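Local coordinates for protein ferredoxin (Rhodopseudomonas palustris, PDB 4LTU) that probably carries electrons through its single [2Fe-2S] cluster, as other ferredoxins of the adrenodoxin/putidaredoxin family do, at residues Ser3-His8 and Ser13-Ala18; Asp55-Lys60 and Gly97-Ile102; Asn67-Leu72 and Ser77-Asn82. All blocks are in the same frame, centred on the assembly; numbering follows the deposited sequence.

Contact 1 (Ser3-His8 and Ser13-Ala18)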
loop_
_atom_site.group_PDB
_atom_site.type_symbol
_atom_site.label_atom_id
_atom_site.label_comp_id
_atom_site.label_asym_id
_atom_site.label_seq_id
_atom_site.Cartn_x
_atom_site.Cartn_y
_atom_site.Cartn_z
ATOM N N SER A 3 13.072 -3.862 -0.728
ATOM C CA SER A 3 12.982 -2.472 -1.070
ATOM C C SER A 3 11.686 -2.245 -1.826
ATOM O O SER A 3 11.349 -2.996 -2.756
ATOM C CB SER A 3 14.170 -2.104 -1.967
ATOM O OG SER A 3 14.423 -0.715 -1.949
ATOM N N ILE A 4 10.972 -1.198 -1.419
ATOM C CA ILE A 4 9.709 -0.835 -2.012
ATOM C C ILE A 4 9.874 0.538 -2.583
ATOM O O ILE A 4 10.399 1.426 -1.928
ATOM C CB ILE A 4 8.552 -0.718 -0.971
ATOM C CG1 ILE A 4 8.395 -1.982 -0.132
ATOM C CG2 ILE A 4 7.227 -0.400 -1.670
ATOM C CD1 ILE A 4 7.594 -1.713 1.120
ATOM N N THR A 5 9.372 0.724 -3.793
ATOM C CA THR A 5 9.317 2.050 -4.408
ATOM C C THR A 5 7.928 2.666 -4.201
ATOM O O THR A 5 6.927 2.058 -4.584
ATOM C CB THR A 5 9.627 1.928 -5.910
ATOM O OG1 THR A 5 10.751 1.042 -6.082
ATOM C CG2 THR A 5 9.931 3.257 -6.506
ATOM N N PHE A 6 7.866 3.855 -3.589
ATOM C CA PHE A 6 6.607 4.591 -3.444
ATOM C C PHE A 6 6.568 5.815 -4.370
ATOM O O PHE A 6 7.552 6.563 -4.440
ATOM C CB PHE A 6 6.398 5.077 -2.007
ATOM C CG PHE A 6 5.843 4.032 -1.059
ATOM C CD1 PHE A 6 4.462 3.881 -0.889
ATOM C CD2 PHE A 6 6.700 3.237 -0.302
ATOM C CE1 PHE A 6 3.943 2.928 0.014
ATOM C CE2 PHE A 6 6.195 2.280 0.596
ATOM C CZ PHE A 6 4.820 2.125 0.756
ATOM N N ILE A 7 5.436 6.033 -5.047
ATOM C CA ILE A 7 5.267 7.216 -5.912
ATOM C C ILE A 7 4.112 8.117 -5.464
ATOM O O ILE A 7 2.978 7.671 -5.336
ATOM C CB ILE A 7 5.109 6.812 -7.397
ATOM C CG1 ILE A 7 6.417 6.215 -7.897
ATOM C CG2 ILE A 7 4.648 8.007 -8.270
ATOM C CD1 ILE A 7 6.214 5.047 -8.795
ATOM N N HIS A 8 4.435 9.380 -5.211
ATOM C CA HIS A 8 3.467 10.402 -4.791
ATOM C C HIS A 8 2.614 10.850 -5.960
ATOM O O HIS A 8 3.013 10.676 -7.121
ATOM C CB HIS A 8 4.186 11.589 -4.134
ATOM C CG HIS A 8 4.877 11.219 -2.853
ATOM N ND1 HIS A 8 6.110 10.602 -2.827
ATOM C CD2 HIS A 8 4.481 11.322 -1.559
ATOM C CE1 HIS A 8 6.448 10.352 -1.575
ATOM N NE2 HIS A 8 5.484 10.788 -0.785
ATOM N N SER A 13 9.513 9.980 -6.407
ATOM C CA SER A 13 9.688 8.681 -5.802
ATOM C C SER A 13 10.521 8.698 -4.538
ATOM O O SER A 13 11.280 9.662 -4.240
ATOM C CB SER A 13 10.212 7.635 -6.798
ATOM O OG SER A 13 11.326 8.109 -7.540
ATOM N N GLU A 14 10.309 7.633 -3.780
ATOM C CA GLU A 14 10.979 7.378 -2.518
ATOM C C GLU A 14 11.222 5.875 -2.460
ATOM O O GLU A 14 10.301 5.084 -2.684
ATOM C CB GLU A 14 10.081 7.771 -1.341
ATOM C CG GLU A 14 9.927 9.239 -1.172
ATOM C CD GLU A 14 9.342 9.629 0.172
ATOM O OE1 GLU A 14 8.481 10.534 0.198
ATOM O OE2 GLU A 14 9.763 9.075 1.209
ATOM N N ILE A 15 12.455 5.487 -2.165
ATOM C CA ILE A 15 12.734 4.090 -1.922
ATOM C C ILE A 15 12.892 3.837 -0.443
ATOM O O ILE A 15 13.715 4.464 0.236
ATOM C CB ILE A 15 13.913 3.572 -2.741
ATOM C CG1 ILE A 15 13.521 3.591 -4.229
ATOM C CG2 ILE A 15 14.336 2.177 -2.242
ATOM C CD1 ILE A 15 14.031 2.420 -5.028
ATOM N N VAL A 16 12.058 2.929 0.060
ATOM C CA VAL A 16 12.061 2.613 1.491
ATOM C C VAL A 16 12.518 1.192 1.698
ATOM O O VAL A 16 12.099 0.270 0.990
ATOM C CB VAL A 16 10.665 2.862 2.170
ATOM C CG1 VAL A 16 10.022 4.177 1.673
ATOM C CG2 VAL A 16 9.723 1.715 1.953
ATOM N N ASP A 17 13.385 1.006 2.675
ATOM C CA ASP A 17 13.729 -0.337 3.107
ATOM C C ASP A 17 12.538 -1.008 3.788
ATOM O O ASP A 17 11.666 -0.354 4.375
ATOM C CB ASP A 17 14.929 -0.284 4.038
ATOM C CG ASP A 17 16.081 0.501 3.433
ATOM O OD1 ASP A 17 17.106 -0.120 3.123
ATOM O OD2 ASP A 17 15.953 1.737 3.246
ATOM N N ALA A 18 12.506 -2.322 3.680
ATOM C CA ALA A 18 11.507 -3.110 4.322
ATOM C C ALA A 18 12.116 -4.475 4.548
ATOM O O ALA A 18 12.809 -5.010 3.686
ATOM C CB ALA A 18 10.253 -3.208 3.455
#
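Phe-6 N gives its hydrogen to Glu-14 O at 2.9 Å, an almost straight bond (174°) within the antiparallel hairpin made by strands 3-7 and 13-17. Glu-14 N returns a more bent bond (145°) to Phe-6 O, and two residues along Ile-4 and Val-16 form the same kind of hydrogen-bonded pair: Ile-4 N meets Val-16 O at 3.0 Å. Ile-4 O takes more than Val-16 N, because the CA-H of Ile-15 also leans on it, with CA 3.5 Å from that oxygen.

The face that carries Ile-4, Phe-6 and Val-16 looks toward helix 24-29, where Ala-27 and Ala-28 pack on it. Here Val-16 CG2 lies in the plane of the Phe-6 ring, at its edge, 3.8 Å from CE2. With CG1 at chi1 -42°, the other methyl, CG2, falls between the backbone N and the carbonyl carbon and serves both the ring and Ile-4 CB, 4.0 Å away. Ile-4 CD1 reaches past it to Ala-18 CB at 3.8 Å. On the other face Thr-5 OG1 lies 3.7 Å from Ile-15 CD1.

The ladder thus satisfies the inward-facing N-H and C=O groups of Ile-4, Phe-6, Glu-14 and Val-16, while Thr-5 and Ile-7 turn theirs to residues 98-102; the apolar patch of Ile-4, Phe-6 and Val-16 is left to pack against helix 24-29, as expected of a beta-grasp ferredoxin.

Contact 2 (Asp55-Lys60 and Gly97-Ile102). Unlike the reference sequence in segment 97-102: Ile-102 (reference Leu).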
loop_
_atom_site.group_PDB
_atom_site.type_symbol
_atom_site.label_atom_id
_atom_site.label_comp_id
_atom_site.label_asym_id
_atom_site.label_seq_id
_atom_site.Cartn_x
_atom_site.Cartn_y
_atom_site.Cartn_z
ATOM N N ASP A 55 0.570 -1.714 -12.128
ATOM C CA ASP A 55 -0.011 -2.623 -13.122
ATOM C C ASP A 55 0.744 -3.951 -13.289
ATOM O O ASP A 55 0.129 -5.007 -13.380
ATOM C CB ASP A 55 -0.124 -1.883 -14.472
ATOM C CG ASP A 55 -0.833 -2.719 -15.554
ATOM O OD1 ASP A 55 -1.785 -3.472 -15.209
ATOM O OD2 ASP A 55 -0.431 -2.609 -16.746
ATOM N N LEU A 56 2.073 -3.886 -13.306
ATOM C CA LEU A 56 2.924 -5.047 -13.514
ATOM C C LEU A 56 3.220 -5.880 -12.276
ATOM O O LEU A 56 3.646 -7.037 -12.403
ATOM C CB LEU A 56 4.236 -4.633 -14.209
ATOM C CG LEU A 56 4.089 -3.864 -15.529
ATOM C CD1 LEU A 56 5.361 -3.092 -15.810
ATOM C CD2 LEU A 56 3.669 -4.752 -16.757
ATOM N N TRP A 57 2.995 -5.314 -11.085
ATOM C CA TRP A 57 3.280 -6.020 -9.816
ATOM C C TRP A 57 2.036 -6.649 -9.172
ATOM O O TRP A 57 2.164 -7.514 -8.312
ATOM C CB TRP A 57 3.993 -5.103 -8.792
ATOM C CG TRP A 57 5.452 -4.832 -9.069
ATOM C CD1 TRP A 57 5.965 -3.785 -9.774
ATOM C CD2 TRP A 57 6.577 -5.620 -8.649
ATOM N NE1 TRP A 57 7.345 -3.872 -9.827
ATOM C CE2 TRP A 57 7.743 -4.990 -9.145
ATOM C CE3 TRP A 57 6.713 -6.809 -7.918
ATOM C CZ2 TRP A 57 9.037 -5.497 -8.914
ATOM C CZ3 TRP A 57 8.002 -7.316 -7.694
ATOM C CH2 TRP A 57 9.143 -6.654 -8.187
ATOM N N LEU A 58 0.839 -6.212 -9.557
ATOM C CA LEU A 58 -0.380 -6.787 -8.987
ATOM C C LEU A 58 -0.333 -8.317 -8.962
ATOM O O LEU A 58 -0.569 -8.923 -7.916
ATOM C CB LEU A 58 -1.634 -6.300 -9.705
ATOM C CG LEU A 58 -2.925 -6.409 -8.857
ATOM C CD1 LEU A 58 -2.921 -5.497 -7.653
ATOM C CD2 LEU A 58 -4.224 -6.176 -9.687
ATOM N N ALA A 59 -0.011 -8.928 -10.103
ATOM C CA ALA A 59 -0.022 -10.400 -10.248
ATOM C C ALA A 59 0.820 -11.153 -9.210
ATOM O O ALA A 59 0.506 -12.290 -8.893
ATOM C CB ALA A 59 0.399 -10.828 -11.690
ATOM N N LYS A 60 1.875 -10.514 -8.699
ATOM C CA LYS A 60 2.823 -11.145 -7.761
ATOM C C LYS A 60 2.364 -11.163 -6.296
ATOM O O LYS A 60 3.011 -11.765 -5.428
ATOM C CB LYS A 60 4.211 -10.497 -7.901
ATOM C CG LYS A 60 4.994 -11.006 -9.133
ATOM C CD LYS A 60 6.350 -10.311 -9.332
ATOM C CE LYS A 60 6.964 -10.693 -10.698
ATOM N NZ LYS A 60 7.879 -9.647 -11.278
ATOM N N GLY A 97 11.584 -4.679 -5.055
ATOM C CA GLY A 97 11.284 -3.878 -6.251
ATOM C C GLY A 97 9.836 -3.418 -6.406
ATOM O O GLY A 97 9.522 -2.636 -7.321
ATOM N N LEU A 98 8.950 -3.880 -5.514
ATOM C CA LEU A 98 7.519 -3.532 -5.577
ATOM C C LEU A 98 7.266 -2.031 -5.665
ATOM O O LEU A 98 7.855 -1.231 -4.914
ATOM C CB LEU A 98 6.767 -4.108 -4.370
ATOM C CG LEU A 98 5.246 -3.911 -4.303
ATOM C CD1 LEU A 98 4.502 -4.739 -5.346
ATOM C CD2 LEU A 98 4.748 -4.215 -2.902
ATOM N N VAL A 99 6.368 -1.649 -6.575
ATOM C CA VAL A 99 6.110 -0.246 -6.810
ATOM C C VAL A 99 4.702 0.072 -6.345
ATOM O O VAL A 99 3.745 -0.589 -6.744
ATOM C CB VAL A 99 6.285 0.116 -8.303
ATOM C CG1 VAL A 99 5.875 1.607 -8.595
ATOM C CG2 VAL A 99 7.691 -0.161 -8.755
ATOM N N LEU A 100 4.572 1.064 -5.480
ATOM C CA LEU A 100 3.241 1.469 -5.045
ATOM C C LEU A 100 3.049 2.961 -5.246
ATOM O O LEU A 100 3.942 3.745 -4.968
ATOM C CB LEU A 100 2.988 1.097 -3.581
ATOM C CG LEU A 100 3.284 -0.309 -3.067
ATOM C CD1 LEU A 100 3.200 -0.265 -1.518
ATOM C CD2 LEU A 100 2.337 -1.339 -3.681
ATOM N N ARG A 101 1.892 3.334 -5.762
ATOM C CA ARG A 101 1.549 4.734 -5.900
ATOM C C ARG A 101 0.462 5.034 -4.894
ATOM O O ARG A 101 -0.437 4.211 -4.653
ATOM C CB ARG A 101 1.136 5.055 -7.339
ATOM C CG ARG A 101 2.270 4.656 -8.339
ATOM C CD ARG A 101 2.105 5.232 -9.739
ATOM N NE ARG A 101 1.521 4.244 -10.632
ATOM C CZ ARG A 101 2.110 3.781 -11.725
ATOM N NH1 ARG A 101 3.305 4.252 -12.096
ATOM N NH2 ARG A 101 1.484 2.869 -12.461
ATOM N N ILE A 102 0.559 6.223 -4.314
ATOM C CA ILE A 102 -0.289 6.659 -3.240
ATOM C C ILE A 102 -1.325 7.659 -3.763
ATOM O O ILE A 102 -1.014 8.493 -4.620
ATOM C CB ILE A 102 0.523 7.217 -2.037
ATOM C CG1 ILE A 102 1.737 8.004 -2.477
ATOM C CG2 ILE A 102 1.036 6.069 -1.120
ATOM C CD1 ILE A 102 2.722 8.291 -1.306
#
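The central strand of the beta-grasp sheet meets a loop at its start: residues 55-60, between strand 50-53 and helix 66-72, lay a tryptophan against the chain that leads into strand 99-101. The contact is carried by Trp-57, whose indole rests flat on the backbone of Gly-97 to Val-99. Leu-98 CA stands over the six-membered ring, 3.9 Å from its centroid and 14° off the ring normal, a CH-pi contact made by a main-chain C-H. On the same face Val-99 N lies nearer the rim, 3.9 Å from Trp-57 CD1.

Gly-97 has phi at 106°, and its lack of a CB leaves room both for the carbonyl O of the preceding residue and for the indole; here its main chain comes close to the benzene half of the ring system, with Gly-97 O 3.3 Å from Trp-57 CZ2. Leu-98 has CG anti to its backbone N (chi1 -177°), which carries the side chain back to the root of the tryptophan, where CD1 touches Trp-57 CB at 3.5 Å. Val-99 crosses the indole at about a right angle and brings CG2 to 3.9 Å from NE1.

Around the contact, the backbones of Leu-98 and Val-99 are hydrogen-bonded to Thr-5 and Asp-54 respectively, and Asp-54 also makes a salt bridge with Arg-101. The surface on which the ring lies is therefore tied to strand 3-7 and to the end of strand 50-53.

On the loop side the chain turns back at once: Lys-60 N bonds to Trp-57 O at 3.0 Å, and the lysine side chain runs to the opposite face of the indole, where NZ sits 4.3 Å above the ring plane, offset toward its rim.

Contact 3 (Asn67-Leu72 and Ser77-Asn82)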
loop_
_atom_site.group_PDB
_atom_site.type_symbol
_atom_site.label_atom_id
_atom_site.label_comp_id
_atom_site.label_asym_id
_atom_site.label_seq_id
_atom_site.Cartn_x
_atom_site.Cartn_y
_atom_site.Cartn_z
ATOM N N ASN A 67 -12.824 -9.338 3.152
ATOM C CA ASN A 67 -12.731 -8.177 4.056
ATOM C C ASN A 67 -12.042 -6.950 3.419
ATOM O O ASN A 67 -12.625 -5.863 3.347
ATOM C CB ASN A 67 -12.039 -8.581 5.368
ATOM C CG ASN A 67 -11.844 -7.407 6.311
ATOM O OD1 ASN A 67 -12.777 -6.650 6.566
ATOM N ND2 ASN A 67 -10.637 -7.259 6.846
ATOM N N GLU A 68 -10.820 -7.124 2.921
ATOM C CA GLU A 68 -10.139 -6.022 2.235
ATOM C C GLU A 68 -10.968 -5.492 1.081
ATOM O O GLU A 68 -10.976 -4.267 0.846
ATOM C CB GLU A 68 -8.784 -6.444 1.694
ATOM C CG GLU A 68 -8.052 -5.310 0.948
ATOM C CD GLU A 68 -6.625 -5.666 0.598
ATOM O OE1 GLU A 68 -6.123 -6.710 1.070
ATOM O OE2 GLU A 68 -6.009 -4.916 -0.171
ATOM N N ASP A 69 -11.640 -6.388 0.357
ATOM C CA ASP A 69 -12.488 -5.963 -0.778
ATOM C C ASP A 69 -13.643 -5.047 -0.387
ATOM O O ASP A 69 -13.935 -4.068 -1.073
ATOM C CB ASP A 69 -13.047 -7.154 -1.549
ATOM C CG ASP A 69 -13.844 -6.738 -2.758
ATOM O OD1 ASP A 69 -13.215 -6.209 -3.726
ATOM O OD2 ASP A 69 -15.098 -6.954 -2.747
ATOM N N ASP A 70 -14.320 -5.355 0.711
ATOM C CA ASP A 70 -15.373 -4.438 1.160
ATOM C C ASP A 70 -14.817 -3.167 1.794
ATOM O O ASP A 70 -15.377 -2.086 1.609
ATOM C CB ASP A 70 -16.367 -5.104 2.083
ATOM C CG ASP A 70 -17.526 -4.188 2.421
ATOM O OD1 ASP A 70 -18.345 -3.883 1.506
ATOM O OD2 ASP A 70 -17.597 -3.761 3.600
ATOM N N LEU A 71 -13.720 -3.283 2.538
ATOM C CA LEU A 71 -13.022 -2.070 2.984
ATOM C C LEU A 71 -12.693 -1.139 1.811
ATOM O O LEU A 71 -12.873 0.071 1.890
ATOM C CB LEU A 71 -11.752 -2.418 3.774
ATOM C CG LEU A 71 -12.046 -2.869 5.213
ATOM C CD1 LEU A 71 -10.774 -3.357 5.878
ATOM C CD2 LEU A 71 -12.767 -1.743 6.041
ATOM N N LEU A 72 -12.240 -1.711 0.712
ATOM C CA LEU A 72 -11.782 -0.884 -0.399
ATOM C C LEU A 72 -12.845 -0.018 -1.075
ATOM O O LEU A 72 -12.497 1.010 -1.675
ATOM C CB LEU A 72 -11.019 -1.713 -1.429
ATOM C CG LEU A 72 -9.616 -2.092 -0.960
ATOM C CD1 LEU A 72 -9.006 -3.100 -1.927
ATOM C CD2 LEU A 72 -8.727 -0.825 -0.766
ATOM N N SER A 77 -10.367 8.373 -1.858
ATOM C CA SER A 77 -10.138 8.369 -3.311
ATOM C C SER A 77 -10.639 7.055 -3.866
ATOM O O SER A 77 -10.161 5.993 -3.445
ATOM C CB SER A 77 -8.635 8.449 -3.636
ATOM O OG SER A 77 -8.120 9.770 -3.579
ATOM N N ASP A 78 -11.550 7.123 -4.834
ATOM C CA ASP A 78 -12.244 5.940 -5.371
ATOM C C ASP A 78 -11.320 4.794 -5.850
ATOM O O ASP A 78 -10.272 5.026 -6.505
ATOM C CB ASP A 78 -13.280 6.356 -6.445
ATOM C CG ASP A 78 -14.533 6.997 -5.835
ATOM O OD1 ASP A 78 -15.175 7.860 -6.487
ATOM O OD2 ASP A 78 -14.894 6.635 -4.691
ATOM N N ARG A 79 -11.705 3.565 -5.500
ATOM C CA ARG A 79 -10.870 2.394 -5.768
ATOM C C ARG A 79 -10.647 2.193 -7.271
ATOM O O ARG A 79 -11.481 2.536 -8.092
ATOM C CB ARG A 79 -11.440 1.133 -5.118
ATOM C CG ARG A 79 -12.733 0.565 -5.746
ATOM C CD ARG A 79 -13.349 -0.537 -4.871
ATOM N NE ARG A 79 -12.598 -1.808 -4.929
ATOM C CZ ARG A 79 -12.833 -2.883 -4.162
ATOM N NH1 ARG A 79 -13.797 -2.860 -3.254
ATOM N NH2 ARG A 79 -12.098 -4.002 -4.301
ATOM N N LEU A 80 -9.487 1.666 -7.608
ATOM C CA LEU A 80 -9.138 1.363 -8.968
ATOM C C LEU A 80 -8.941 -0.153 -8.954
ATOM O O LEU A 80 -8.757 -0.725 -7.897
ATOM C CB LEU A 80 -7.812 2.060 -9.297
ATOM C CG LEU A 80 -7.625 3.570 -9.191
ATOM C CD1 LEU A 80 -6.192 3.970 -9.582
ATOM C CD2 LEU A 80 -8.704 4.356 -10.030
ATOM N N PRO A 81 -8.965 -0.810 -10.119
ATOM C CA PRO A 81 -8.613 -2.244 -10.212
ATOM C C PRO A 81 -7.421 -2.648 -9.333
ATOM O O PRO A 81 -7.473 -3.646 -8.607
ATOM C CB PRO A 81 -8.211 -2.387 -11.675
ATOM C CG PRO A 81 -9.066 -1.436 -12.366
ATOM C CD PRO A 81 -9.260 -0.251 -11.453
ATOM N N ASN A 82 -6.356 -1.862 -9.407
ATOM C CA ASN A 82 -5.107 -2.173 -8.717
ATOM C C ASN A 82 -5.038 -1.685 -7.265
ATOM O O ASN A 82 -4.013 -1.826 -6.609
ATOM C CB ASN A 82 -3.951 -1.595 -9.515
ATOM C CG ASN A 82 -3.643 -2.401 -10.768
ATOM O OD1 ASN A 82 -4.490 -3.157 -11.286
ATOM N ND2 ASN A 82 -2.428 -2.234 -11.276
#
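Arg-79 leaves its backbone with CG between N and the carbonyl carbon (chi1 71°), runs extended through chi2 and bends at chi3 (-74°), which swings the guanidinium over residues 69-72 of helix 66-72. Asp-69 meets it with CG anti to its own backbone N, so that the carboxylate stands beside the carbonyl of the same residue and the arginine can engage both.

NH2 of Arg-79 makes a salt bridge to Asp-69 OD1, and NH1 of Arg-79 bonds to Asp-69 O; each pair is modelled at 2.5 Å, so short that the exact lengths are doubtful. Both bonds are clearly bent. The carboxylate and guanidinium planes stand 61° apart, and NH2 comes to OD1 from above the carboxylate plane, so this is not the flat, two-pronged pairing of an arginine with a carboxylate.

Leu-72 CB sits over the centre of one guanidinium face, 3.5 Å from Arg-79 CZ. The aliphatic part of the arginine passes Leu-72 as well, with CD 3.7 Å from Leu-72 O, an oxygen that accepts a hydrogen bond from Thr-75 OG1. Leu-72 itself packs on Leu-85 of strand 83-85, and its side chain lies about 8 Å from the iron-sulfur cluster.

One side chain thus ties the loop after the helix back to it, and the bond from NH1 to the helix carbonyl of Asp-69 probably suits the positive group electrostatically. The charge of Asp-69 is probably partly offset by Arg-79. In adrenodoxin an acidic helix is the docking surface for redox partners; if this helix acts likewise, Arg-79 would probably temper its negative field.

Overall arrangement
Contacts 1 and 2 share the mixed sheet, in which strands 3-7 and 99-101 run side by side and parallel, and the centres of the two contacts are about 11 Å apart. Thr-5 probably bonds through its backbone to Leu-98 and Leu-100. The centre of contact 3 is about 15 Å from that of contact 2 and about 21 Å from that of contact 1, with contacts 1 and 3 on opposite sides of the chain's centre. Along the sequence contact 1 closes first, and contact 3 then falls within the long loop closed by contact 2, touching it where Asn-82 meets Asp-55 and Leu-58. Contact 2 thus stands between the hairpin and the loop that follows helix 66-72.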